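Local coordinates for protein maleylpyruvate isomerase (Ralstonia sp., PDB 2V6K) that catalyses the glutathione-dependent isomerisation of maleylpyruvate to fumarylpyruvate in naphthalene degradation, working as a homodimeric zeta-class glutathione transferase, at residues H15-A20 with C167-P171. Sequence-based numbering, arbitrary orientation.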
loop_
_atom_site.group_PDB
_atom_site.type_symbol
_atom_site.label_atom_id
_atom_site.label_comp_id
_atom_site.label_asym_id
_atom_site.label_seq_id
_atom_site.Cartn_x
_atom_site.Cartn_y
_atom_site.Cartn_z
ATOM N N HIS A 15 12.714 8.512 1.188
ATOM C CA HIS A 15 12.418 9.904 0.854
ATOM C C HIS A 15 11.045 10.304 1.412
ATOM O O HIS A 15 10.914 11.354 2.057
ATOM C CB HIS A 15 12.495 10.008 -0.678
ATOM C CG HIS A 15 12.350 11.388 -1.240
ATOM N ND1 HIS A 15 12.358 11.611 -2.600
ATOM C CD2 HIS A 15 12.174 12.600 -0.656
ATOM C CE1 HIS A 15 12.196 12.901 -2.832
ATOM N NE2 HIS A 15 12.087 13.524 -1.670
ATOM N N ARG A 16 10.047 9.449 1.182
ATOM C CA ARG A 16 8.686 9.632 1.685
ATOM C C ARG A 16 8.669 9.876 3.197
ATOM O O ARG A 16 8.056 10.834 3.686
ATOM C CB ARG A 16 7.880 8.383 1.314
ATOM C CG ARG A 16 6.400 8.372 1.672
ATOM C CD ARG A 16 5.872 6.951 1.612
ATOM N NE ARG A 16 5.901 6.433 0.245
ATOM C CZ ARG A 16 5.627 5.175 -0.088
ATOM N NH1 ARG A 16 5.344 4.278 0.853
ATOM N NH2 ARG A 16 5.648 4.809 -1.364
ATOM N N LEU A 17 9.351 9.009 3.934
ATOM C CA LEU A 17 9.385 9.125 5.384
ATOM C C LEU A 17 10.218 10.325 5.842
ATOM O O LEU A 17 9.851 11.007 6.809
ATOM C CB LEU A 17 9.870 7.817 6.016
ATOM C CG LEU A 17 9.998 7.789 7.542
ATOM C CD1 LEU A 17 8.715 8.254 8.229
ATOM C CD2 LEU A 17 10.352 6.396 7.999
ATOM N N ARG A 18 11.319 10.601 5.148
ATOM C CA ARG A 18 12.127 11.773 5.493
ATOM C C ARG A 18 11.314 13.054 5.381
ATOM O O ARG A 18 11.449 13.944 6.221
ATOM C CB ARG A 18 13.390 11.873 4.632
ATOM C CG ARG A 18 14.442 10.817 4.951
ATOM C CD ARG A 18 15.762 11.070 4.220
ATOM N NE ARG A 18 15.650 11.219 2.766
ATOM C CZ ARG A 18 16.028 10.306 1.867
ATOM N NH1 ARG A 18 16.518 9.125 2.246
ATOM N NH2 ARG A 18 15.901 10.577 0.576
ATOM N N ILE A 19 10.467 13.156 4.356
ATOM C CA ILE A 19 9.625 14.348 4.211
ATOM C C ILE A 19 8.714 14.499 5.426
ATOM O O ILE A 19 8.623 15.581 6.000
ATOM C CB ILE A 19 8.776 14.336 2.919
ATOM C CG1 ILE A 19 9.663 14.328 1.668
ATOM C CG2 ILE A 19 7.846 15.548 2.889
ATOM C CD1 ILE A 19 8.923 13.920 0.386
ATOM N N ALA A 20 8.053 13.415 5.817
ATOM C CA ALA A 20 7.131 13.449 6.953
ATOM C C ALA A 20 7.853 13.827 8.248
ATOM O O ALA A 20 7.373 14.676 9.004
ATOM C CB ALA A 20 6.416 12.115 7.102
ATOM N N CYS A 167 3.832 13.697 0.674
ATOM C CA CYS A 167 4.980 12.895 1.095
ATOM C C CYS A 167 5.168 11.689 0.192
ATOM O O CYS A 167 6.298 11.284 -0.054
ATOM C CB CYS A 167 4.842 12.423 2.541
ATOM S SG CYS A 167 4.776 13.734 3.758
ATOM N N TYR A 168 4.064 11.123 -0.296
ATOM C CA TYR A 168 4.131 10.005 -1.234
ATOM C C TYR A 168 4.371 10.476 -2.667
ATOM O O TYR A 168 5.118 9.839 -3.414
ATOM C CB TYR A 168 2.832 9.207 -1.215
ATOM C CG TYR A 168 2.580 8.312 -0.020
ATOM C CD1 TYR A 168 2.487 6.927 -0.180
ATOM C CD2 TYR A 168 2.349 8.841 1.252
ATOM C CE1 TYR A 168 2.203 6.095 0.891
ATOM C CE2 TYR A 168 2.060 8.009 2.337
ATOM C CZ TYR A 168 1.980 6.639 2.143
ATOM O OH TYR A 168 1.663 5.806 3.184
ATOM N N LEU A 169 3.723 11.567 -3.072
ATOM C CA LEU A 169 3.791 12.003 -4.463
ATOM C C LEU A 169 5.187 12.451 -4.884
ATOM O O LEU A 169 5.675 12.064 -5.953
ATOM C CB LEU A 169 2.774 13.119 -4.742
ATOM C CG LEU A 169 2.764 13.630 -6.184
ATOM C CD1 LEU A 169 2.235 12.556 -7.133
ATOM C CD2 LEU A 169 1.949 14.914 -6.282
ATOM N N VAL A 170 5.824 13.273 -4.059
ATOM C CA VAL A 170 7.102 13.868 -4.439
ATOM C C VAL A 170 8.183 12.816 -4.775
ATOM O O VAL A 170 8.803 12.897 -5.829
ATOM C CB VAL A 170 7.550 14.945 -3.418
ATOM C CG1 VAL A 170 9.005 15.318 -3.599
ATOM C CG2 VAL A 170 6.664 16.178 -3.573
ATOM N N PRO A 171 8.400 11.818 -3.899
ATOM C CA PRO A 171 9.360 10.775 -4.270
ATOM C C PRO A 171 8.958 9.998 -5.520
ATOM O O PRO A 171 9.821 9.573 -6.286
ATOM C CB PRO A 171 9.372 9.856 -3.046
ATOM C CG PRO A 171 8.926 10.737 -1.922
ATOM C CD PRO A 171 7.864 11.596 -2.548
HETATM O O HOH W 1 6.448 7.617 -2.360
#
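Helices 12-24 and 164-178 meet through their segments 15-20 and 167-171, whose axes approach to 8.2 Å at 134° between N-to-C directions, with R16 facing C167 at 5.0 Å between their CA atoms. This tight spot brings R16 CA to 3.4 Å from C167 O, a CA-H...O contact. C167 O lacks a conventional partner because P171, a turn later, has no N-H to give it; the helix kinks there. R16 CB and CG also lie against this buried oxygen.

With CG anti to the backbone N (chi1 -177°) and the chain extended at chi2, R16 CD comes to lie over the centre of the Y168 ring, 3.7 Å from R16 CD to the centroid, as a CH-pi contact. The bend at chi3 then sets R16 NE above the rim at Y168 CD1, 3.5 Å away, and the rest of the guanidinium runs on past the CD1-CE1 edge, the two planes 11° apart. Water 1 accepts from R16 NE at 2.9 Å, lying in the guanidinium plane, and donates to Y168 O, thus bridging the helices. R16 NH1 bonds S67 OG, fixing the other end of the group.

P171 packs its ring on H15: P171 CG lies over one imidazole face, offset toward the rim, 3.7 Å from the H15 centroid, and also touches R16 N. I19 CD1 reaches P171 CD, and I19 CG2 touches C167 SG at 3.7 Å; the sulfur also rests near A20 CB. F202, from helix 200-205, touches both I19 and V170.

The contact joins the thioredoxin-like N-terminal domain to the all-helical C-terminal domain, the buried interdomain interface of the glutathione transferase fold, and R16 extends from it to the bound glutathione conjugate in the active-site pocket.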